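Local coordinates for protein transcriptional regulator, marR family, putative (Sulfolobus solfataricus, PDB 3F3X) that probably acts as a DNA-binding transcription factor of the MarR family, working as a dimer with winged helix-turn-helix domains, at residues Ser36-Asp39 against Phe40-Lys44; Ser65-Thr68 against Ala69-Lys73. One frame throughout, in Å; residues are numbered along the deposited sequence.

Overall arrangement
Each interaction is local to one helix, the first including its N-cap. Interaction 1 comes first along the chain, at the start of helix 37-48. Interaction 2 follows on helix 64-76, and the short helix 53-60 lies between the two helices in sequence. Their centres are about 11 Å apart, and the two touch directly. Ala70 CB of interaction 2 packs against Ile42 CD1 at 3.6 Å, and also meets Leu38 and Asp39 of interaction 1. Interaction 1 is buried near the middle of the chain and reaches the second subunit. Interaction 2 is partly exposed, on what is probably the DNA-recognition helix, as in other MarR proteins. This packing holds helix 37-48 against helix 64-76.

Interaction 1: residues Ser36-Asp39 against Phe40-Lys44; sequences SYLD and FSILK. With SO4 (sulfate ion), chain B.
Tyr37 O takes a backbone bond from Ser41 N at 3.0 Å. Ser41 OG lies 3.3 Å from Tyr37 O and makes at most a weak bond to it. The edge of the Phe40 ring also faces this oxygen, which lies in the ring plane. The ladder goes on with Ile42 N to Leu38 O and Leu43 N to Asp39 O.

The helix start is held by Ser36 and Asp39. Asp39 N donates to Ser36 OG at 3.1 Å. In return, Ser36 N donates to Asp39 OD1 at 2.9 Å and meets that oxygen from above the carboxylate plane, 46° out of it. Asp39 turns its CG back beside its own backbone N (chi1 -74°), which brings the carboxylate to the first turn. A carboxylate at the N-terminal end of a helix is probably stabilised by the partial positive charge there.

Tyr37 and Phe40 run side by side and point the same way. Tyr37 CE1 meets Phe40 CD2 at 3.9 Å, and the two ring planes are nearly parallel, about 13° apart. Both side chains pack on Leu111 of helix 98-118. Tyr37 OH is hydrogen-bonded to Asn12 of the second subunit. On another side of the helix, Leu38 CG lies 4.2 Å from Ile42 CD1.

Lys44 is fully extended, and its NZ donates to sulfate O4 at 2.8 Å. Tyr60, Arg59, and Gln9 and Lys16 of the second subunit also bind this sulfate, which probably comes from the crystallisation liquor. The site therefore bridges the two subunits. The reciprocal Ser36 and Asp39 bonds form a capping box, with Ser36 as the N-cap of helix 37-48 in the MarR-type helix-turn-helix domain.

Interaction 2: residues Ser65-Thr68 against Ala69-Lys73; sequences SAIT and AAVDK
Ile67 has CG2 anti to its backbone N, and Val71 has CG2 beside its own N (chi1 174°, measured to CG1). These settings bring the two methyls together, CG2 to CG2, at 3.9 Å. The side chains cross at a slant. Val71 CG2 also lies close over Ile67 O, at 3.1 Å. The same oxygen accepts from Val71 N at 2.8 Å, and the N-H...O angle of 169° makes this bond nearly straight.

One turn is also spanned by Thr68 and Asp72. Thr68 O accepts from Asp72 N at 2.9 Å. Asp72 folds its CG beside its own backbone N (chi1 -72°), which carries the carboxylate back over Thr68 O. Asp72 OD2 is 3.0 Å from Thr68 O. Both atoms are acceptors, so the pair is not a hydrogen bond and probably costs some electrostatic energy. The carboxylate finds its partner elsewhere: Asp72 OD1 makes a salt bridge to Arg82, which probably offsets this cost. Thr68 CG2 approaches Asp72 OD2 at 3.9 Å, while Thr68 OG1 bonds to Gln64 O in the preceding turn.

Ala69 N to Ser65 O and Ala70 N to Ala66 O are the other i to i+4 bonds between 65-68 and 69-73. Ile67 packs on Met53, Leu56 and Ala57 of helix 53-60. Ala70 sits against helix 37-48, and Thr68 and Val71 touch Arg82 on strand 80-85.

Interaction 1: residues Ser36-Asp39 against Phe40-Lys44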
loop_
_atom_site.group_PDB
_atom_site.type_symbol
_atom_site.label_atom_id
_atom_site.label_comp_id
_atom_site.label_asym_id
_atom_site.label_seq_id
_atom_site.Cartn_x
_atom_site.Cartn_y
_atom_site.Cartn_z
ATOM N N SER A 36 0.117 -12.624 9.736
ATOM C CA SER A 36 0.390 -11.557 8.787
ATOM C C SER A 36 -0.624 -10.452 9.054
ATOM O O SER A 36 -1.547 -10.623 9.854
ATOM C CB SER A 36 0.230 -12.054 7.353
ATOM O OG SER A 36 -1.133 -12.310 7.052
ATOM N N TYR A 37 -0.457 -9.322 8.385
ATOM C CA TYR A 37 -1.379 -8.210 8.552
ATOM C C TYR A 37 -2.747 -8.590 7.995
ATOM O O TYR A 37 -3.778 -8.213 8.550
ATOM C CB TYR A 37 -0.851 -6.981 7.826
ATOM C CG TYR A 37 -1.703 -5.745 7.997
ATOM C CD1 TYR A 37 -2.147 -5.346 9.259
ATOM C CD2 TYR A 37 -2.006 -4.936 6.906
ATOM C CE1 TYR A 37 -2.866 -4.163 9.429
ATOM C CE2 TYR A 37 -2.721 -3.753 7.065
ATOM C CZ TYR A 37 -3.142 -3.370 8.327
ATOM O OH TYR A 37 -3.804 -2.170 8.474
ATOM N N LEU A 38 -2.752 -9.335 6.894
ATOM C CA LEU A 38 -4.009 -9.763 6.286
ATOM C C LEU A 38 -4.724 -10.711 7.241
ATOM O O LEU A 38 -5.954 -10.712 7.315
ATOM C CB LEU A 38 -3.758 -10.470 4.950
ATOM C CG LEU A 38 -5.026 -10.923 4.216
ATOM C CD1 LEU A 38 -5.913 -9.720 3.943
ATOM C CD2 LEU A 38 -4.653 -11.613 2.906
ATOM N N ASP A 39 -3.949 -11.523 7.959
ATOM C CA ASP A 39 -4.507 -12.461 8.930
ATOM C C ASP A 39 -5.269 -11.651 9.974
ATOM O O ASP A 39 -6.386 -12.003 10.361
ATOM C CB ASP A 39 -3.400 -13.243 9.641
ATOM C CG ASP A 39 -2.762 -14.308 8.767
ATOM O OD1 ASP A 39 -1.663 -14.771 9.145
ATOM O OD2 ASP A 39 -3.350 -14.696 7.731
ATOM N N PHE A 40 -4.644 -10.574 10.439
ATOM C CA PHE A 40 -5.265 -9.706 11.426
ATOM C C PHE A 40 -6.583 -9.138 10.895
ATOM O O PHE A 40 -7.589 -9.118 11.603
ATOM C CB PHE A 40 -4.332 -8.549 11.785
ATOM C CG PHE A 40 -5.039 -7.370 12.389
ATOM C CD1 PHE A 40 -5.519 -7.415 13.698
ATOM C CD2 PHE A 40 -5.259 -6.223 11.633
ATOM C CE1 PHE A 40 -6.207 -6.325 14.241
ATOM C CE2 PHE A 40 -5.942 -5.136 12.164
ATOM C CZ PHE A 40 -6.419 -5.183 13.469
ATOM N N SER A 41 -6.565 -8.665 9.653
ATOM C CA SER A 41 -7.765 -8.093 9.041
ATOM C C SER A 41 -8.916 -9.096 8.969
ATOM O O SER A 41 -10.069 -8.760 9.258
ATOM C CB SER A 41 -7.447 -7.582 7.635
ATOM O OG SER A 41 -6.516 -6.516 7.683
ATOM N N ILE A 42 -8.604 -10.325 8.571
ATOM C CA ILE A 42 -9.621 -11.362 8.465
ATOM C C ILE A 42 -10.208 -11.654 9.841
ATOM O O ILE A 42 -11.427 -11.783 9.991
ATOM C CB ILE A 42 -9.035 -12.655 7.844
ATOM C CG1 ILE A 42 -8.673 -12.388 6.376
ATOM C CG2 ILE A 42 -10.035 -13.814 7.960
ATOM C CD1 ILE A 42 -7.953 -13.538 5.700
ATOM N N LEU A 43 -9.347 -11.752 10.848
ATOM C CA LEU A 43 -9.827 -12.004 12.199
ATOM C C LEU A 43 -10.723 -10.854 12.662
ATOM O O LEU A 43 -11.772 -11.083 13.251
ATOM C CB LEU A 43 -8.653 -12.183 13.169
ATOM C CG LEU A 43 -7.843 -13.470 12.957
ATOM C CD1 LEU A 43 -6.661 -13.517 13.920
ATOM C CD2 LEU A 43 -8.738 -14.682 13.182
ATOM N N LYS A 44 -10.324 -9.617 12.386
ATOM C CA LYS A 44 -11.141 -8.484 12.813
ATOM C C LYS A 44 -12.532 -8.505 12.175
ATOM O O LYS A 44 -13.545 -8.376 12.867
ATOM C CB LYS A 44 -10.454 -7.161 12.478
ATOM C CG LYS A 44 -11.277 -5.937 12.896
ATOM C CD LYS A 44 -10.597 -4.636 12.501
ATOM C CE LYS A 44 -11.443 -3.432 12.900
ATOM N NZ LYS A 44 -10.850 -2.161 12.382
HETATM S S SO4 B . -11.033 -2.658 8.752
HETATM O O1 SO4 B . -9.652 -2.284 8.389
HETATM O O2 SO4 B . -11.034 -3.987 9.379
HETATM O O3 SO4 B . -11.872 -2.690 7.536
HETATM O O4 SO4 B . -11.560 -1.666 9.705
#

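Interaction 2: residues Ser65-Thr68 against Ala69-Lys73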
loop_
_atom_site.group_PDB
_atom_site.type_symbol
_atom_site.label_atom_id
_atom_site.label_comp_id
_atom_site.label_asym_id
_atom_site.label_seq_id
_atom_site.Cartn_x
_atom_site.Cartn_y
_atom_site.Cartn_z
ATOM N N SER A 65 -7.992 -15.348 -4.164
ATOM C CA SER A 65 -6.916 -16.321 -4.022
ATOM C C SER A 65 -6.100 -15.956 -2.785
ATOM O O SER A 65 -5.688 -16.828 -2.025
ATOM C CB SER A 65 -6.018 -16.310 -5.263
ATOM O OG SER A 65 -5.375 -15.057 -5.407
ATOM N N ALA A 66 -5.873 -14.664 -2.583
ATOM C CA ALA A 66 -5.115 -14.202 -1.426
ATOM C C ALA A 66 -5.887 -14.519 -0.143
ATOM O O ALA A 66 -5.305 -14.971 0.842
ATOM C CB ALA A 66 -4.849 -12.705 -1.528
ATOM N N ILE A 67 -7.197 -14.277 -0.161
ATOM C CA ILE A 67 -8.042 -14.561 0.997
ATOM C C ILE A 67 -8.033 -16.060 1.289
ATOM O O ILE A 67 -7.862 -16.476 2.437
ATOM C CB ILE A 67 -9.510 -14.120 0.752
ATOM C CG1 ILE A 67 -9.594 -12.595 0.667
ATOM C CG2 ILE A 67 -10.418 -14.659 1.868
ATOM C CD1 ILE A 67 -9.155 -11.872 1.940
ATOM N N THR A 68 -8.214 -16.868 0.247
ATOM C CA THR A 68 -8.236 -18.321 0.402
ATOM C C THR A 68 -6.938 -18.845 1.003
ATOM O O THR A 68 -6.957 -19.712 1.879
ATOM C CB THR A 68 -8.461 -19.027 -0.947
ATOM O OG1 THR A 68 -9.675 -18.553 -1.537
ATOM C CG2 THR A 68 -8.563 -20.533 -0.747
ATOM N N ALA A 69 -5.812 -18.324 0.523
ATOM C CA ALA A 69 -4.511 -18.744 1.026
ATOM C C ALA A 69 -4.392 -18.401 2.508
ATOM O O ALA A 69 -3.932 -19.221 3.301
ATOM C CB ALA A 69 -3.393 -18.061 0.240
ATOM N N ALA A 70 -4.812 -17.193 2.874
ATOM C CA ALA A 70 -4.753 -16.746 4.265
ATOM C C ALA A 70 -5.661 -17.594 5.151
ATOM O O ALA A 70 -5.249 -18.046 6.217
ATOM C CB ALA A 70 -5.149 -15.273 4.363
ATOM N N VAL A 71 -6.897 -17.810 4.706
ATOM C CA VAL A 71 -7.857 -18.608 5.465
ATOM C C VAL A 71 -7.378 -20.048 5.631
ATOM O O VAL A 71 -7.605 -20.667 6.673
ATOM C CB VAL A 71 -9.251 -18.592 4.783
ATOM C CG1 VAL A 71 -10.205 -19.546 5.493
ATOM C CG2 VAL A 71 -9.811 -17.171 4.800
ATOM N N ASP A 72 -6.707 -20.589 4.616
ATOM C CA ASP A 72 -6.205 -21.954 4.722
ATOM C C ASP A 72 -5.316 -22.083 5.956
ATOM O O ASP A 72 -5.437 -23.040 6.720
ATOM C CB ASP A 72 -5.386 -22.352 3.487
ATOM C CG ASP A 72 -6.240 -22.556 2.248
ATOM O OD1 ASP A 72 -7.426 -22.933 2.376
ATOM O OD2 ASP A 72 -5.705 -22.355 1.137
ATOM N N LYS A 73 -4.421 -21.118 6.153
ATOM C CA LYS A 73 -3.521 -21.161 7.299
ATOM C C LYS A 73 -4.257 -20.887 8.601
ATOM O O LYS A 73 -4.052 -21.583 9.597
ATOM C CB LYS A 73 -2.377 -20.165 7.118
ATOM C CG LYS A 73 -1.018 -20.839 6.999
ATOM C CD LYS A 73 0.029 -19.925 6.387
ATOM C CE LYS A 73 1.323 -20.687 6.131
ATOM N NZ LYS A 73 2.318 -19.880 5.370
#